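Local atomic coordinates of ABC-type phosphate transport system, periplasmic component (Lactobacillus brevis, PDB entry 4ECF), a protein that probably binds phosphate outside the cytoplasmic membrane and delivers it to the PstSACB ABC transporter for import into the cell. Residues R160-V163 and A164-G168; N95-T98 and N99-I102. One frame throughout, in Å; residues are numbered along the deposited sequence. Where two conformers were deposited one is given.

Contact 1. Residues R160-V163 and A164-G168; sequences RSIV and ATTPG. With ACT (acetate ion), chain C; EDO (1,2-ethanediol), chain K.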
loop_
_atom_site.group_PDB
_atom_site.type_symbol
_atom_site.label_atom_id
_atom_site.label_comp_id
_atom_site.label_asym_id
_atom_site.label_seq_id
_atom_site.Cartn_x
_atom_site.Cartn_y
_atom_site.Cartn_z
ATOM N N ARG A 160 12.205 0.767 -0.144
ATOM C CA ARG A 160 12.805 0.225 -1.363
ATOM C C ARG A 160 14.325 0.569 -1.490
ATOM O O ARG A 160 15.135 -0.303 -1.785
ATOM C CB ARG A 160 12.020 0.677 -2.589
ATOM C CG ARG A 160 12.694 0.266 -3.891
ATOM C CD ARG A 160 11.924 0.812 -5.066
ATOM N NE ARG A 160 11.835 2.274 -5.096
ATOM C CZ ARG A 160 11.004 2.965 -5.865
ATOM N NH1 ARG A 160 10.151 2.361 -6.679
ATOM N NH2 ARG A 160 11.019 4.298 -5.827
ATOM N N SER A 161 14.715 1.827 -1.294
ATOM C CA SER A 161 16.125 2.196 -1.469
ATOM C C SER A 161 17.059 1.558 -0.456
ATOM O O SER A 161 18.185 1.154 -0.806
ATOM C CB SER A 161 16.325 3.721 -1.471
ATOM O OG SER A 161 15.694 4.310 -0.366
ATOM N N ILE A 162 16.606 1.426 0.793
ATOM C CA ILE A 162 17.414 0.817 1.835
ATOM C C ILE A 162 17.543 -0.690 1.573
ATOM O O ILE A 162 18.624 -1.276 1.744
ATOM C CB ILE A 162 16.821 1.082 3.240
ATOM C CG1 ILE A 162 16.967 2.565 3.607
ATOM C CG2 ILE A 162 17.487 0.189 4.285
ATOM C CD1 ILE A 162 18.386 2.996 3.890
ATOM N N VAL A 163 16.458 -1.329 1.143
ATOM C CA VAL A 163 16.543 -2.765 0.816
ATOM C C VAL A 163 17.533 -2.994 -0.317
ATOM O O VAL A 163 18.347 -3.910 -0.260
ATOM C CB VAL A 163 15.139 -3.388 0.513
ATOM C CG1 VAL A 163 15.247 -4.771 -0.167
ATOM C CG2 VAL A 163 14.343 -3.481 1.810
ATOM N N ALA A 164 17.486 -2.123 -1.333
ATOM C CA ALA A 164 18.357 -2.254 -2.496
ATOM C C ALA A 164 19.830 -2.260 -2.146
ATOM O O ALA A 164 20.597 -3.042 -2.714
ATOM C CB ALA A 164 18.050 -1.157 -3.522
ATOM N N THR A 165 20.228 -1.408 -1.200
ATOM C CA THR A 165 21.632 -1.213 -0.873
ATOM C C THR A 165 22.117 -1.909 0.371
ATOM O O THR A 165 23.306 -1.827 0.679
ATOM C CB THR A 165 21.893 0.302 -0.720
ATOM O OG1 THR A 165 21.142 0.826 0.391
ATOM C CG2 THR A 165 21.494 1.022 -1.998
ATOM N N THR A 166 21.233 -2.611 1.088
ATOM C CA THR A 166 21.604 -3.205 2.369
ATOM C C THR A 166 21.701 -4.724 2.291
ATOM O O THR A 166 20.662 -5.414 2.146
ATOM C CB THR A 166 20.613 -2.844 3.476
ATOM O OG1 THR A 166 20.516 -1.421 3.593
ATOM C CG2 THR A 166 21.039 -3.454 4.824
ATOM N N PRO A 167 22.930 -5.270 2.403
ATOM C CA PRO A 167 23.068 -6.704 2.375
ATOM C C PRO A 167 22.150 -7.377 3.389
ATOM O O PRO A 167 22.045 -6.917 4.530
ATOM C CB PRO A 167 24.549 -6.931 2.776
ATOM C CG PRO A 167 25.246 -5.692 2.306
ATOM C CD PRO A 167 24.241 -4.591 2.492
ATOM N N GLY A 168 21.490 -8.462 2.986
ATOM C CA GLY A 168 20.686 -9.239 3.920
ATOM C C GLY A 168 19.262 -8.721 4.146
ATOM O O GLY A 168 18.508 -9.352 4.856
HETATM C C ACT C . 7.154 4.471 -7.656
HETATM O O ACT C . 8.011 3.673 -8.095
HETATM O OXT ACT C . 5.956 4.134 -7.603
HETATM C CH3 ACT C . 7.589 5.833 -7.187
HETATM C C1 EDO K . 24.855 -5.356 -1.325
HETATM O O1 EDO K . 24.216 -6.641 -1.337
HETATM C C2 EDO K . 24.619 -4.628 -2.641
HETATM O O2 EDO K . 23.217 -4.588 -2.916
#

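Contact 2. Residues N95-T98 and N99-I102; sequences NLST and NQLI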
loop_
_atom_site.group_PDB
_atom_site.type_symbol
_atom_site.label_atom_id
_atom_site.label_comp_id
_atom_site.label_asym_id
_atom_site.label_seq_id
_atom_site.Cartn_x
_atom_site.Cartn_y
_atom_site.Cartn_z
ATOM N N ASN A 95 11.673 -17.125 -2.930
ATOM C CA ASN A 95 10.428 -17.646 -2.402
ATOM C C ASN A 95 10.612 -17.942 -0.928
ATOM O O ASN A 95 11.713 -18.302 -0.513
ATOM C CB ASN A 95 10.009 -18.950 -3.083
ATOM C CG ASN A 95 8.708 -19.516 -2.524
ATOM O OD1 ASN A 95 7.614 -18.980 -2.780
ATOM N ND2 ASN A 95 8.839 -20.580 -1.670
ATOM N N LEU A 96 9.538 -17.736 -0.166
ATOM C CA LEU A 96 9.427 -18.228 1.232
ATOM C C LEU A 96 8.059 -18.836 1.452
ATOM O O LEU A 96 7.087 -18.422 0.809
ATOM C CB LEU A 96 9.613 -17.078 2.238
ATOM C CG LEU A 96 10.988 -16.426 2.297
ATOM C CD1 LEU A 96 10.895 -15.153 3.160
ATOM C CD2 LEU A 96 12.110 -17.309 2.799
ATOM N N SER A 97 7.961 -19.834 2.339
ATOM C CA SER A 97 6.635 -20.252 2.797
ATOM C C SER A 97 6.116 -19.210 3.802
ATOM O O SER A 97 6.910 -18.408 4.329
ATOM C CB SER A 97 6.660 -21.587 3.517
ATOM O OG SER A 97 7.428 -21.510 4.712
ATOM N N THR A 98 4.820 -19.253 4.114
ATOM C CA THR A 98 4.275 -18.399 5.175
ATOM C C THR A 98 5.039 -18.619 6.507
ATOM O O THR A 98 5.398 -17.648 7.180
ATOM C CB THR A 98 2.778 -18.634 5.355
ATOM O OG1 THR A 98 2.081 -18.130 4.215
ATOM C CG2 THR A 98 2.227 -17.956 6.632
ATOM N N ASN A 99 5.275 -19.869 6.871
ATOM C CA ASN A 99 5.931 -20.153 8.143
ATOM C C ASN A 99 7.340 -19.563 8.173
ATOM O O ASN A 99 7.753 -19.005 9.197
ATOM C CB ASN A 99 5.964 -21.664 8.415
ATOM C CG ASN A 99 6.521 -22.004 9.784
ATOM O OD1 ASN A 99 7.585 -22.617 9.891
ATOM N ND2 ASN A 99 5.798 -21.608 10.836
ATOM N N GLN A 100 8.090 -19.686 7.066
ATOM C CA GLN A 100 9.411 -19.069 6.988
ATOM C C GLN A 100 9.340 -17.551 7.099
ATOM O O GLN A 100 10.149 -16.965 7.792
ATOM C CB GLN A 100 10.163 -19.444 5.704
ATOM C CG GLN A 100 10.535 -20.918 5.594
ATOM C CD GLN A 100 11.019 -21.306 4.224
ATOM O OE1 GLN A 100 10.470 -20.867 3.193
ATOM N NE2 GLN A 100 12.001 -22.242 4.188
ATOM N N LEU A 101 8.378 -16.930 6.395
ATOM C CA LEU A 101 8.225 -15.484 6.449
ATOM C C LEU A 101 7.950 -15.003 7.883
ATOM O O LEU A 101 8.542 -14.006 8.358
ATOM C CB LEU A 101 7.118 -15.057 5.492
ATOM C CG LEU A 101 6.910 -13.541 5.399
ATOM C CD1 LEU A 101 8.035 -12.809 4.649
ATOM C CD2 LEU A 101 5.589 -13.238 4.712
ATOM N N ILE A 102 7.088 -15.722 8.593
ATOM C CA ILE A 102 6.723 -15.355 9.961
ATOM C C ILE A 102 7.952 -15.491 10.848
ATOM O O ILE A 102 8.278 -14.610 11.621
ATOM C CB ILE A 102 5.588 -16.209 10.487
ATOM C CG1 ILE A 102 4.272 -15.801 9.832
ATOM C CG2 ILE A 102 5.446 -16.071 12.006
ATOM C CD1 ILE A 102 3.130 -16.789 9.989
#

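Contact 1. Residues R160-V163 and A164-G168
The Thr166 hydroxyl and the Thr165 amide both donate to Ile162 O: the hydroxyl gives a short hydrogen bond, OG1 to O 2.6 Å, and the amide adds a weak one from 3.4 Å, N to the same O. The hydroxyl comes in at a C=O...OG1 angle of 138°, tilted from the carbonyl plane. In Thr166 OG1 stands beside its own backbone N (chi1 -57°), turned back over the last helical turn, and there it also rests against Ile162 CG2, 3.5 Å from OG1, the two side chains lying side by side. This is the C-terminal end of helix 156-165: Ala164 N still makes a regular bond to Arg160 O at 3.0 Å, the Thr165 amide reaches Ser161 O only weakly, and Thr166 is the first residue to leave helical geometry. A threonine hydroxyl thus adds a donor for a carbonyl of the last turn. Val163 O takes a weak bond from Thr166 N and another bond from Asn88 ND2. A turn earlier, the Arg160 chain bends at chi3, bringing the guanidinium edge-on to an acetate, probably from the crystallisation liquor; NH1 donates to the acetate O at 2.9 Å, almost straight at 165°. The same NH1 is bonded to Tyr177 O, and the acetate also to Ser176 OG. A leucine at Arg160 would probably leave Tyr177 O without this donor and the acetate without its positive mate. At the helix end, a 1,2-ethanediol O2 bonds weakly to Ala164 O and its C1 lies 3.7 Å from Pro167 CG.

Contact 2. Residues N95-T98 and N99-I102
Gln100 reaches back along the chain to Ser97. Its CB lies 3.6 Å from Ser97 OG. CG, placed beside the Gln100 main-chain nitrogen by chi1 of -66°, passes still nearer to that hydroxyl, 3.3 Å from OG. Beyond it the chain is extended, carrying the amide group alongside the serine: CD lies 3.6 Å from Ser97 OG, and OE1 accepts the Ser97 amide, N to OE1 2.8 Å, in an almost straight bond (170°). The donor sits only slightly off the amide plane, by 16°. Here OE1 also lies against Leu96 CA, and Ser97 OG adds a weak bond to it.

In return, Ser97 OG accepts from Gln100 N at 3.1 Å. Ser97 and Gln100 therefore form a capping box, each side chain taking the other residue's backbone N-H, with Ser97 as the N-cap. These reciprocal bonds fix the rotation of both side chains and satisfy an amide of the first helical turn that has no preceding helical carbonyl to bond to. Behind the cap the regular pattern begins, Leu101 N donating to Ser97 O and Ile102 N to Thr98 O.

Apolar contacts follow the same turn. Thr98 CG2 lies beside Ile102 CD1, 3.7 Å away, the two side chains pointing the same way, while Leu96 and Leu101 cross at about a right angle and meet through their CD1 methyls at 4.0 Å.

Both leucines pack on Leu187 of strand 183-187, the parallel neighbour of short strand 95-96; Asn188, just past it, receives the Thr98 amide on OD1, tying the start of helix 98-105 to the edge of the mixed sheet.

In the fold
Contacts 1 and 2 treat opposite ends of two different helices: residues 160-168 finish helix 156-165, whereas residues 95-102 open helix 98-105. At the C-terminal end the surplus groups are carbonyls, met by hydroxyl and amide donors; at the N-terminal end they are amides, met by side-chain acceptors. Contact 1 lies at the surface, and small molecules, probably from the crystallisation liquor, bind along it. Contact 2 is partly buried, with a leucine from the sheet meeting one from the helix beside its polar cap. Their centres are 20 Å apart, and the nearest atoms, about 10 Å apart, do not touch, but both belong to the periplasmic binding protein fold.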